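Local coordinates for putative methyl-accepting chemotaxis signal transduction protein (Campylobacter jejuni, PDB 6W3X) that probably senses amino acids such as the bound valine through its periplasmic Cache-type domain and passes the signal to the chemotaxis machinery, at residues A[77-82]-A[134-139]. Numbering follows the deposited sequence.
Sequences NALNVY and TVLKQY. With VAL (valine), chain C.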
# COMPACT_ATOMS: atom_id res chain seq x y z
N ASN A 77 -11.68 10.31 -0.32
CA ASN A 77 -11.95 9.82 1.03
C ASN A 77 -10.65 9.38 1.71
O ASN A 77 -10.59 8.34 2.35
CB ASN A 77 -13.00 8.73 1.05
CG ASN A 77 -13.51 8.45 2.43
OD1 ASN A 77 -13.53 9.33 3.28
ND2 ASN A 77 -13.88 7.20 2.68
N ALA A 78 -9.63 10.24 1.65
CA ALA A 78 -8.41 10.01 2.42
C ALA A 78 -8.66 10.31 3.91
O ALA A 78 -9.62 11.01 4.28
CB ALA A 78 -7.26 10.83 1.88
N LEU A 79 -7.79 9.77 4.76
CA LEU A 79 -7.91 10.02 6.18
C LEU A 79 -7.35 11.38 6.60
O LEU A 79 -7.95 12.11 7.36
CB LEU A 79 -7.24 8.89 6.92
CG LEU A 79 -7.55 8.85 8.41
CD1 LEU A 79 -9.02 8.52 8.62
CD2 LEU A 79 -6.61 7.87 9.13
N ASN A 80 -6.20 11.72 6.02
CA ASN A 80 -5.51 13.00 6.29
C ASN A 80 -4.84 13.43 5.01
O ASN A 80 -4.27 12.56 4.31
CB ASN A 80 -4.43 12.91 7.40
CG ASN A 80 -4.96 12.47 8.73
OD1 ASN A 80 -5.76 13.18 9.36
ND2 ASN A 80 -4.48 11.31 9.18
N VAL A 81 -4.81 14.74 4.75
CA VAL A 81 -4.00 15.29 3.67
C VAL A 81 -3.37 16.56 4.27
O VAL A 81 -4.06 17.37 4.90
CB VAL A 81 -4.85 15.61 2.44
CG1 VAL A 81 -4.03 16.29 1.36
CG2 VAL A 81 -5.52 14.36 1.88
N TYR A 82 -2.06 16.72 4.08
CA TYR A 82 -1.35 17.70 4.89
C TYR A 82 -0.09 18.18 4.19
O TYR A 82 0.45 17.54 3.30
CB TYR A 82 -1.05 17.09 6.28
CG TYR A 82 -0.46 15.72 6.28
CD1 TYR A 82 -1.29 14.61 6.21
CD2 TYR A 82 0.91 15.50 6.41
CE1 TYR A 82 -0.76 13.33 6.25
CE2 TYR A 82 1.47 14.24 6.44
CZ TYR A 82 0.60 13.13 6.42
OH TYR A 82 1.14 11.89 6.52
N THR A 134 -0.76 9.14 14.08
CA THR A 134 -0.95 9.80 15.38
C THR A 134 -2.24 10.61 15.50
O THR A 134 -2.78 10.80 16.60
CB THR A 134 0.28 10.63 15.79
OG1 THR A 134 0.50 11.65 14.83
CG2 THR A 134 1.49 9.76 15.79
N VAL A 135 -2.73 11.13 14.38
CA VAL A 135 -3.85 12.06 14.42
C VAL A 135 -5.18 11.36 14.72
O VAL A 135 -5.87 11.62 15.69
CB VAL A 135 -3.89 12.93 13.14
CG1 VAL A 135 -5.15 13.81 13.11
CG2 VAL A 135 -2.66 13.83 13.05
N LEU A 136 -5.50 10.43 13.84
CA LEU A 136 -6.75 9.70 13.91
C LEU A 136 -6.62 8.27 14.37
O LEU A 136 -7.62 7.58 14.52
CB LEU A 136 -7.50 9.81 12.59
CG LEU A 136 -8.08 11.20 12.33
CD1 LEU A 136 -8.64 11.32 10.93
CD2 LEU A 136 -9.15 11.54 13.34
N LYS A 137 -5.40 7.80 14.64
CA LYS A 137 -5.22 6.56 15.36
C LYS A 137 -5.78 5.37 14.57
O LYS A 137 -6.36 4.43 15.13
CB LYS A 137 -5.89 6.64 16.74
CG LYS A 137 -5.70 8.01 17.39
CD LYS A 137 -4.28 8.21 17.80
CE LYS A 137 -4.23 9.27 18.90
NZ LYS A 137 -2.88 9.86 19.10
N GLN A 138 -5.57 5.41 13.27
CA GLN A 138 -5.86 4.29 12.37
C GLN A 138 -4.57 3.92 11.66
O GLN A 138 -3.70 4.78 11.46
CB GLN A 138 -6.95 4.63 11.35
CG GLN A 138 -8.28 4.87 11.98
CD GLN A 138 -9.35 5.23 10.99
OE1 GLN A 138 -9.37 4.70 9.87
NE2 GLN A 138 -10.20 6.17 11.37
N TYR A 139 -4.45 2.68 11.21
CA TYR A 139 -3.31 2.26 10.40
C TYR A 139 -3.45 2.82 8.99
O TYR A 139 -4.52 2.68 8.37
CB TYR A 139 -3.15 0.75 10.41
CG TYR A 139 -2.69 0.24 11.75
CD1 TYR A 139 -1.35 0.26 12.07
CD2 TYR A 139 -3.60 -0.17 12.72
CE1 TYR A 139 -0.90 -0.11 13.32
CE2 TYR A 139 -3.17 -0.48 14.00
CZ TYR A 139 -1.82 -0.49 14.30
OH TYR A 139 -1.46 -0.83 15.59
N VAL C . 0.02 10.41 9.75
CA VAL C . 0.96 11.50 10.13
C VAL C . 1.87 10.95 11.22
O VAL C . 1.40 10.10 11.98
CB VAL C . 0.23 12.76 10.67
CG1 VAL C . 1.20 13.93 10.74
CG2 VAL C . -0.92 13.19 9.78
OXT VAL C . 3.02 11.40 11.33
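Leu-79 and Leu-136 face each other with their CA atoms 7.8 Å apart, where the start of strand 80-84 meets the loop between strands 126-132 and 139-149. Both segments belong to the first PDC sensor domain, of the Cache clan, and their contact lies beside the bound valine. The two backbones stay apart, and side chains bridge the gap.

Leu-79 has two conformers; the one described reaches the loop with its CG anti to the backbone N (chi1 -167°). In this conformer its CD1 meets the CD1 of Leu-136 at 3.6 Å. The CD2 branch then lies near the CB of Gln-138. The extended Gln-138 chain runs on past it, so its amide also borders the CD1 branch.

Asn-80 points toward the loop as well, and its two amide atoms have different surroundings. ND2 is hydrogen-bonded to Asp-160 and Asp-133, acidic residues that also bond the valine. These bonds probably help position both carboxylates. OD1 instead lies beside methyls of Val-135 and Leu-136, 3.9 Å from the CG1 of Val-135. The Leu-79 O is near but cannot donate to it. OD1 is buried with no hydrogen-bond partner in the model.

The ligand fits between the segments. Tyr-82 lays one ring face against it, and the valine CG2 stands 3.5 Å above the ring plane, displaced toward the rim. The Tyr-82 hydroxyl is hydrogen-bonded to Asp-160 on the adjacent strand 152-162. From the loop, Val-135 brings its CG2 to 3.8 Å from the ligand CG2, so the ligand side chain is packed by both segments. Lys-113, Trp-115 and Tyr-131 add further hydrogen bonds to the valine. At its carboxylate end, the backbone N of Thr-134 donates to the valine O at 3.2 Å, with a nearly straight N-H...O angle of 175°.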